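Local atomic coordinates of nucleoporin NUP170 (Chaetomium thermophilum, PDB entry 5HAX), a protein that probably serves as a structural scaffold nucleoporin of the nuclear pore complex, pairing a beta-propeller-like N-terminal region with an alpha-helical C-terminal region. Residues A[598-610]-A[711-723]. Residues are numbered along the deposited sequence; the frame is centred on the assembly and turned at random.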
ATOM      1  N   LEU A 598      16.141   9.607  -2.398  1.00 45.14           N
ATOM      2  CA  LEU A 598      16.121   9.486  -3.853  1.00 45.51           C
ATOM      3  C   LEU A 598      16.845   8.231  -4.335  1.00 41.83           C
ATOM      4  O   LEU A 598      16.537   7.723  -5.420  1.00 44.59           O
ATOM      5  CB  LEU A 598      16.741  10.725  -4.502  1.00 44.43           C
ATOM      6  CG  LEU A 598      15.979  12.047  -4.405  1.00 52.21           C
ATOM      7  CD1 LEU A 598      16.784  13.143  -5.088  1.00 57.73           C
ATOM      8  CD2 LEU A 598      14.583  11.952  -5.009  1.00 46.67           C
ATOM      9  N   VAL A 599      17.802   7.715  -3.557  1.00 42.86           N
ATOM     10  CA  VAL A 599      18.627   6.588  -3.977  1.00 44.49           C
ATOM     11  C   VAL A 599      18.480   5.380  -3.054  1.00 47.84           C
ATOM     12  O   VAL A 599      19.271   4.439  -3.147  1.00 43.41           O
ATOM     13  CB  VAL A 599      20.111   6.995  -4.090  1.00 45.29           C
ATOM     14  CG1 VAL A 599      20.276   8.144  -5.073  1.00 44.50           C
ATOM     15  CG2 VAL A 599      20.686   7.354  -2.725  1.00 39.11           C
ATOM     16  N   ARG A 600      17.480   5.376  -2.168  1.00 46.73           N
ATOM     17  CA  ARG A 600      17.377   4.296  -1.189  1.00 45.88           C
ATOM     18  C   ARG A 600      17.172   2.939  -1.855  1.00 45.00           C
ATOM     19  O   ARG A 600      17.643   1.920  -1.336  1.00 46.77           O
ATOM     20  CB  ARG A 600      16.241   4.584  -0.205  1.00 49.37           C
ATOM     21  CG  ARG A 600      14.851   4.382  -0.778  1.00 48.41           C
ATOM     22  CD  ARG A 600      13.794   5.091   0.057  1.00 42.37           C
ATOM     23  NE  ARG A 600      13.817   4.679   1.460  1.00 46.17           N
ATOM     24  CZ  ARG A 600      13.104   3.675   1.968  1.00 50.09           C
ATOM     25  NH1 ARG A 600      13.197   3.387   3.261  1.00 50.01           N
ATOM     26  NH2 ARG A 600      12.298   2.957   1.196  1.00 46.07           N
ATOM     27  N   THR A 601      16.486   2.899  -3.000  1.00 41.96           N
ATOM     28  CA  THR A 601      16.296   1.639  -3.713  1.00 47.02           C
ATOM     29  C   THR A 601      17.569   1.147  -4.394  1.00 50.40           C
ATOM     30  O   THR A 601      17.614  -0.014  -4.811  1.00 49.53           O
ATOM     31  CB  THR A 601      15.196   1.777  -4.769  1.00 50.47           C
ATOM     32  OG1 THR A 601      15.589   2.745  -5.752  1.00 64.66           O
ATOM     33  CG2 THR A 601      13.878   2.202  -4.135  1.00 57.73           C
ATOM     34  N   LEU A 602      18.593   1.995  -4.508  1.00 53.68           N
ATOM     35  CA  LEU A 602      19.825   1.686  -5.228  1.00 52.06           C
ATOM     36  C   LEU A 602      20.977   1.323  -4.303  1.00 45.04           C
ATOM     37  O   LEU A 602      21.642   0.304  -4.510  1.00 47.92           O
ATOM     38  CB  LEU A 602      20.237   2.891  -6.082  1.00 51.00           C
ATOM     39  CG  LEU A 602      20.039   2.812  -7.593  1.00 59.45           C
ATOM     40  CD1 LEU A 602      18.623   2.393  -7.934  1.00 64.43           C
ATOM     41  CD2 LEU A 602      20.365   4.161  -8.217  1.00 56.43           C
ATOM     42  N   TRP A 603      21.200   2.145  -3.276  1.00 48.29           N
ATOM     43  CA  TRP A 603      22.433   2.162  -2.497  1.00 50.70           C
ATOM     44  C   TRP A 603      22.992   0.774  -2.195  1.00 53.32           C
ATOM     45  O   TRP A 603      24.091   0.424  -2.642  1.00 53.49           O
ATOM     46  CB  TRP A 603      22.168   2.932  -1.199  1.00 44.25           C
ATOM     47  CG  TRP A 603      23.397   3.399  -0.497  1.00 48.39           C
ATOM     48  CD1 TRP A 603      23.926   2.891   0.650  1.00 51.96           C
ATOM     49  CD2 TRP A 603      24.250   4.481  -0.891  1.00 47.18           C
ATOM     50  NE1 TRP A 603      25.056   3.588   0.999  1.00 53.75           N
ATOM     51  CE2 TRP A 603      25.277   4.569   0.069  1.00 49.84           C
ATOM     52  CE3 TRP A 603      24.244   5.383  -1.958  1.00 50.24           C
ATOM     53  CZ2 TRP A 603      26.290   5.522  -0.008  1.00 51.16           C
ATOM     54  CZ3 TRP A 603      25.252   6.329  -2.033  1.00 48.27           C
ATOM     55  CH2 TRP A 603      26.260   6.390  -1.064  1.00 54.82           C
ATOM     56  N   LYS A 604      22.252  -0.030  -1.437  1.00 51.03           N
ATOM     57  CA  LYS A 604      22.740  -1.330  -0.991  1.00 52.76           C
ATOM     58  C   LYS A 604      22.462  -2.449  -1.986  1.00 47.42           C
ATOM     59  O   LYS A 604      22.836  -3.596  -1.723  1.00 62.28           O
ATOM     60  CB  LYS A 604      22.120  -1.683   0.365  1.00 52.79           C
ATOM     61  CG  LYS A 604      22.554  -0.768   1.503  1.00 54.97           C
ATOM     62  CD  LYS A 604      24.023  -0.959   1.849  1.00 52.77           C
ATOM     63  CE  LYS A 604      24.444  -0.058   2.997  1.00 53.11           C
ATOM     64  NZ  LYS A 604      25.853  -0.301   3.404  1.00 59.48           N
ATOM     65  N   ALA A 605      21.831  -2.149  -3.116  1.00 49.52           N
ATOM     66  CA  ALA A 605      21.510  -3.171  -4.099  1.00 49.73           C
ATOM     67  C   ALA A 605      22.726  -3.510  -4.953  1.00 62.20           C
ATOM     68  O   ALA A 605      23.578  -2.661  -5.229  1.00 55.95           O
ATOM     69  CB  ALA A 605      20.368  -2.706  -5.001  1.00 55.20           C
ATOM     70  N   LYS A 606      22.801  -4.774  -5.366  1.00 61.05           N
ATOM     71  CA  LYS A 606      23.790  -5.185  -6.351  1.00 66.97           C
ATOM     72  C   LYS A 606      23.483  -4.535  -7.694  1.00 65.33           C
ATOM     73  O   LYS A 606      22.323  -4.336  -8.060  1.00 64.03           O
ATOM     74  CB  LYS A 606      23.800  -6.707  -6.506  1.00 65.83           C
ATOM     75  CG  LYS A 606      24.038  -7.481  -5.219  1.00 65.10           C
ATOM     76  CD  LYS A 606      25.431  -7.245  -4.665  1.00 70.62           C
ATOM     77  CE  LYS A 606      25.718  -8.168  -3.491  1.00 69.47           C
ATOM     78  NZ  LYS A 606      27.021  -7.860  -2.841  1.00 84.03           N
ATOM     79  N   VAL A 607      24.539  -4.204  -8.438  1.00 61.34           N
ATOM     80  CA  VAL A 607      24.343  -3.556  -9.731  1.00 62.76           C
ATOM     81  C   VAL A 607      23.764  -4.540 -10.743  1.00 66.84           C
ATOM     82  O   VAL A 607      22.893  -4.179 -11.545  1.00 62.31           O
ATOM     83  CB  VAL A 607      25.666  -2.948 -10.236  1.00 65.94           C
ATOM     84  CG1 VAL A 607      25.462  -2.288 -11.595  1.00 61.47           C
ATOM     85  CG2 VAL A 607      26.207  -1.941  -9.231  1.00 60.51           C
ATOM     86  N   VAL A 608      24.226  -5.793 -10.721  1.00 66.08           N
ATOM     87  CA  VAL A 608      23.897  -6.762 -11.758  1.00 75.36           C
ATOM     88  C   VAL A 608      23.334  -8.030 -11.131  1.00 76.55           C
ATOM     89  O   VAL A 608      23.482  -8.287  -9.934  1.00 71.49           O
ATOM     90  CB  VAL A 608      25.125  -7.106 -12.632  1.00 76.33           C
ATOM     91  CG1 VAL A 608      25.618  -5.867 -13.358  1.00 79.32           C
ATOM     92  CG2 VAL A 608      26.239  -7.709 -11.784  1.00 78.42           C
ATOM     93  N   GLN A 609      22.680  -8.828 -11.976  1.00 87.48           N
ATOM     94  CA  GLN A 609      22.160 -10.144 -11.613  1.00 91.22           C
ATOM     95  C   GLN A 609      22.601 -11.131 -12.686  1.00 98.59           C
ATOM     96  O   GLN A 609      22.148 -11.047 -13.832  1.00 97.20           O
ATOM     97  CB  GLN A 609      20.637 -10.126 -11.485  1.00 78.99           C
ATOM     98  CG  GLN A 609      20.118  -9.277 -10.339  1.00 79.94           C
ATOM     99  CD  GLN A 609      20.430  -9.873  -8.979  1.00 85.12           C
ATOM    100  OE1 GLN A 609      20.503 -11.093  -8.823  1.00 88.54           O
ATOM    101  NE2 GLN A 609      20.617  -9.013  -7.986  1.00 75.74           N
ATOM    102  N   VAL A 610      23.479 -12.058 -12.316  1.00 95.44           N
ATOM    103  CA  VAL A 610      23.977 -13.064 -13.252  1.00 99.69           C
ATOM    104  C   VAL A 610      23.104 -14.316 -13.208  1.00 88.78           C
ATOM    105  O   VAL A 610      23.288 -15.183 -12.354  1.00 86.07           O
ATOM    106  CB  VAL A 610      25.438 -13.450 -12.944  1.00116.02           C
ATOM    107  CG1 VAL A 610      25.984 -14.382 -14.020  1.00130.07           C
ATOM    108  CG2 VAL A 610      26.303 -12.203 -12.832  1.00106.44           C
ATOM    109  N   GLN A 711      34.263  -9.625  -8.613  1.00 85.57           N
ATOM    110  CA  GLN A 711      34.106  -8.247  -8.157  1.00 89.62           C
ATOM    111  C   GLN A 711      32.835  -7.626  -8.718  1.00 85.51           C
ATOM    112  O   GLN A 711      32.123  -6.902  -8.013  1.00 81.52           O
ATOM    113  CB  GLN A 711      35.323  -7.415  -8.561  1.00 88.65           C
ATOM    114  CG  GLN A 711      36.506  -7.533  -7.617  1.00 97.66           C
ATOM    115  CD  GLN A 711      37.613  -6.556  -7.959  1.00 97.94           C
ATOM    116  OE1 GLN A 711      38.521  -6.873  -8.727  1.00 81.99           O
ATOM    117  NE2 GLN A 711      37.539  -5.357  -7.392  1.00100.17           N
ATOM    118  N   LEU A 712      32.535  -7.897  -9.990  1.00 80.14           N
ATOM    119  CA  LEU A 712      31.307  -7.392 -10.590  1.00 80.67           C
ATOM    120  C   LEU A 712      30.083  -8.107 -10.035  1.00 88.68           C
ATOM    121  O   LEU A 712      28.992  -7.527  -9.996  1.00 84.61           O
ATOM    122  CB  LEU A 712      31.370  -7.552 -12.108  1.00 76.51           C
ATOM    123  CG  LEU A 712      30.112  -7.162 -12.886  1.00 71.97           C
ATOM    124  CD1 LEU A 712      29.765  -5.701 -12.648  1.00 72.26           C
ATOM    125  CD2 LEU A 712      30.304  -7.439 -14.366  1.00 76.57           C
ATOM    126  N   LYS A 713      30.246  -9.359  -9.605  1.00 91.66           N
ATOM    127  CA  LYS A 713      29.119 -10.130  -9.092  1.00 90.87           C
ATOM    128  C   LYS A 713      28.523  -9.477  -7.852  1.00 85.27           C
ATOM    129  O   LYS A 713      27.298  -9.354  -7.731  1.00 76.72           O
ATOM    130  CB  LYS A 713      29.574 -11.556  -8.780  1.00103.71           C
ATOM    131  CG  LYS A 713      28.515 -12.625  -8.992  1.00119.37           C
ATOM    132  CD  LYS A 713      29.016 -13.999  -8.552  1.00118.05           C
ATOM    133  CE  LYS A 713      30.133 -14.524  -9.449  1.00121.81           C
ATOM    134  NZ  LYS A 713      29.673 -14.778 -10.845  1.00133.70           N
ATOM    135  N   ASP A 714      29.377  -9.046  -6.921  1.00 74.48           N
ATOM    136  CA  ASP A 714      28.948  -8.496  -5.641  1.00 88.91           C
ATOM    137  C   ASP A 714      29.216  -6.994  -5.545  1.00 81.88           C
ATOM    138  O   ASP A 714      29.389  -6.455  -4.448  1.00 71.11           O
ATOM    139  CB  ASP A 714      29.627  -9.246  -4.495  1.00 93.99           C
ATOM    140  CG  ASP A 714      31.102  -9.492  -4.746  1.00 97.17           C
ATOM    141  OD1 ASP A 714      31.750  -8.629  -5.376  1.00101.72           O
ATOM    142  OD2 ASP A 714      31.609 -10.551  -4.320  1.00 94.08           O
ATOM    143  N   LEU A 715      29.248  -6.307  -6.685  1.00 74.52           N
ATOM    144  CA  LEU A 715      29.382  -4.858  -6.697  1.00 71.22           C
ATOM    145  C   LEU A 715      28.040  -4.209  -6.381  1.00 63.92           C
ATOM    146  O   LEU A 715      27.038  -4.480  -7.051  1.00 58.38           O
ATOM    147  CB  LEU A 715      29.887  -4.373  -8.055  1.00 65.86           C
ATOM    148  CG  LEU A 715      29.850  -2.854  -8.268  1.00 62.91           C
ATOM    149  CD1 LEU A 715      30.894  -2.168  -7.398  1.00 63.99           C
ATOM    150  CD2 LEU A 715      30.033  -2.502  -9.734  1.00 65.50           C
ATOM    151  N   THR A 716      28.024  -3.348  -5.369  1.00 60.47           N
ATOM    152  CA  THR A 716      26.842  -2.576  -5.017  1.00 61.26           C
ATOM    153  C   THR A 716      26.933  -1.177  -5.616  1.00 60.57           C
ATOM    154  O   THR A 716      27.992  -0.728  -6.061  1.00 56.82           O
ATOM    155  CB  THR A 716      26.682  -2.484  -3.496  1.00 55.00           C
ATOM    156  OG1 THR A 716      27.727  -1.671  -2.950  1.00 57.30           O
ATOM    157  CG2 THR A 716      26.725  -3.866  -2.860  1.00 63.80           C
ATOM    158  N   TYR A 717      25.794  -0.481  -5.624  1.00 60.55           N
ATOM    159  CA  TYR A 717      25.785   0.902  -6.087  1.00 54.00           C
ATOM    160  C   TYR A 717      26.563   1.803  -5.136  1.00 53.26           C
ATOM    161  O   TYR A 717      27.233   2.745  -5.576  1.00 54.59           O
ATOM    162  CB  TYR A 717      24.350   1.398  -6.246  1.00 51.62           C
ATOM    163  CG  TYR A 717      23.743   1.065  -7.589  1.00 59.59           C
ATOM    164  CD1 TYR A 717      23.990   1.862  -8.699  1.00 52.39           C
ATOM    165  CD2 TYR A 717      22.925  -0.047  -7.750  1.00 57.21           C
ATOM    166  CE1 TYR A 717      23.439   1.565  -9.931  1.00 56.49           C
ATOM    167  CE2 TYR A 717      22.369  -0.352  -8.978  1.00 56.56           C
ATOM    168  CZ  TYR A 717      22.629   0.457 -10.065  1.00 53.61           C
ATOM    169  OH  TYR A 717      22.079   0.159 -11.291  1.00 55.74           O
ATOM    170  N   GLU A 718      26.488   1.528  -3.832  1.00 46.82           N
ATOM    171  CA  GLU A 718      27.286   2.280  -2.868  1.00 50.88           C
ATOM    172  C   GLU A 718      28.767   2.218  -3.221  1.00 55.04           C
ATOM    173  O   GLU A 718      29.461   3.242  -3.230  1.00 52.44           O
ATOM    174  CB  GLU A 718      27.055   1.739  -1.457  1.00 49.36           C
ATOM    175  CG  GLU A 718      27.957   2.369  -0.402  1.00 47.63           C
ATOM    176  CD  GLU A 718      27.783   1.755   0.973  1.00 52.42           C
ATOM    177  OE1 GLU A 718      28.228   2.380   1.957  1.00 56.30           O
ATOM    178  OE2 GLU A 718      27.218   0.646   1.067  1.00 56.50           O
ATOM    179  N   GLN A 719      29.271   1.015  -3.502  1.00 56.32           N
ATOM    180  CA  GLN A 719      30.685   0.857  -3.829  1.00 59.16           C
ATOM    181  C   GLN A 719      31.028   1.581  -5.124  1.00 51.52           C
ATOM    182  O   GLN A 719      32.075   2.232  -5.225  1.00 58.35           O
ATOM    183  CB  GLN A 719      31.024  -0.628  -3.931  1.00 55.66           C
ATOM    184  CG  GLN A 719      30.844  -1.385  -2.619  1.00 58.86           C
ATOM    185  CD  GLN A 719      30.616  -2.874  -2.810  1.00 64.90           C
ATOM    186  OE1 GLN A 719      30.409  -3.350  -3.926  1.00 65.07           O
ATOM    187  NE2 GLN A 719      30.649  -3.620  -1.711  1.00 69.23           N
ATOM    188  N   LEU A 720      30.153   1.479  -6.127  1.00 52.48           N
ATOM    189  CA  LEU A 720      30.350   2.201  -7.378  1.00 56.26           C
ATOM    190  C   LEU A 720      30.427   3.706  -7.145  1.00 56.79           C
ATOM    191  O   LEU A 720      31.224   4.401  -7.785  1.00 58.16           O
ATOM    192  CB  LEU A 720      29.212   1.868  -8.342  1.00 55.48           C
ATOM    193  CG  LEU A 720      29.177   2.608  -9.679  1.00 49.47           C
ATOM    194  CD1 LEU A 720      30.364   2.210 -10.536  1.00 59.90           C
ATOM    195  CD2 LEU A 720      27.867   2.328 -10.400  1.00 53.14           C
ATOM    196  N   PHE A 721      29.609   4.224  -6.227  1.00 55.01           N
ATOM    197  CA  PHE A 721      29.498   5.667  -6.041  1.00 54.81           C
ATOM    198  C   PHE A 721      30.612   6.239  -5.176  1.00 49.03           C
ATOM    199  O   PHE A 721      31.032   7.379  -5.404  1.00 57.10           O
ATOM    200  CB  PHE A 721      28.152   6.019  -5.394  1.00 55.38           C
ATOM    201  CG  PHE A 721      26.950   5.724  -6.254  1.00 51.85           C
ATOM    202  CD1 PHE A 721      27.036   5.722  -7.638  1.00 53.11           C
ATOM    203  CD2 PHE A 721      25.723   5.461  -5.667  1.00 53.81           C
ATOM    204  CE1 PHE A 721      25.923   5.458  -8.414  1.00 53.02           C
ATOM    205  CE2 PHE A 721      24.610   5.196  -6.441  1.00 54.42           C
ATOM    206  CZ  PHE A 721      24.710   5.195  -7.815  1.00 51.78           C
ATOM    207  N   SER A 722      31.097   5.481  -4.186  1.00 54.54           N
ATOM    208  CA  SER A 722      31.851   6.081  -3.091  1.00 55.45           C
ATOM    209  C   SER A 722      33.097   5.308  -2.667  1.00 54.83           C
ATOM    210  O   SER A 722      33.719   5.691  -1.669  1.00 55.64           O
ATOM    211  CB  SER A 722      30.930   6.247  -1.873  1.00 49.73           C
ATOM    212  OG  SER A 722      30.437   4.991  -1.441  1.00 53.30           O
ATOM    213  N   GLN A 723      33.492   4.248  -3.374  1.00 49.39           N
ATOM    214  CA  GLN A 723      34.631   3.435  -2.960  1.00 64.50           C
ATOM    215  C   GLN A 723      35.589   3.198  -4.117  1.00 57.87           C
ATOM    216  O   GLN A 723      35.172   3.055  -5.269  1.00 55.30           O
ATOM    217  CB  GLN A 723      34.168   2.097  -2.390  1.00 65.35           C
ATOM    218  CG  GLN A 723      33.583   2.216  -0.999  1.00 60.24           C
ATOM    219  CD  GLN A 723      32.965   0.924  -0.513  1.00 59.66           C
ATOM    220  OE1 GLN A 723      33.458  -0.164  -0.812  1.00 65.70           O
ATOM    221  NE2 GLN A 723      31.875   1.037   0.236  1.00 69.47           N
TER
HETATM  222  O   HOH W   1      21.152  -2.350 -11.604  1.00 58.94           O
HETATM  223  O   HOH W   2      26.394  -6.350  -8.717  1.00 66.29           O
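Trp603 and Lys604, consecutive residues of a type I turn (Leu602 to Ala605), grip Glu718 from two directions, while the first two backbone N-H groups of helix 717-722, those of Tyr717 and Glu718, are donated to carbonyls of the turn. Glu718 N bonds to Trp603 O (2.9 Å) and Tyr717 N to Ala605 O (3.1 Å); the capping box of Thr716 and Gln719 completes this helix start within the alpha-helical C-terminal region. The first torsion of Trp603 (chi1 -162°, CG beside the carbonyl carbon) brings the indole back against Glu718, whose CB sits over its five-membered ring, 3.7 Å from the centroid. Lys604 NZ meets Glu718 OE2 on the syn side at 2.9 Å, whereas Asn14 of helix 5-20 accepts from Trp603 NE1 through OD1 and pairs with Glu718 OE1 through ND2. Were Trp603 an alanine, Glu718 CB would probably lose the ring it packs on and Asn14 OD1 its indole donor. Further along, the Tyr717 ring is sandwiched by two CH-pi contacts, Leu602 CG on one face and Val607 CG2 on the other. A single antiparallel bridge makes Lys606 and Thr716 a non-hydrogen-bonded pair, flanked by Val607 N to Leu715 O and by Tyr717 N to Ala605 O, which thus serves bridge and helix start alike. Lys606 NZ reaches Asp714 O from above the carbonyl plane. Beyond the ring, a water beside Val607 O lies 2.7 Å from Tyr717 OH.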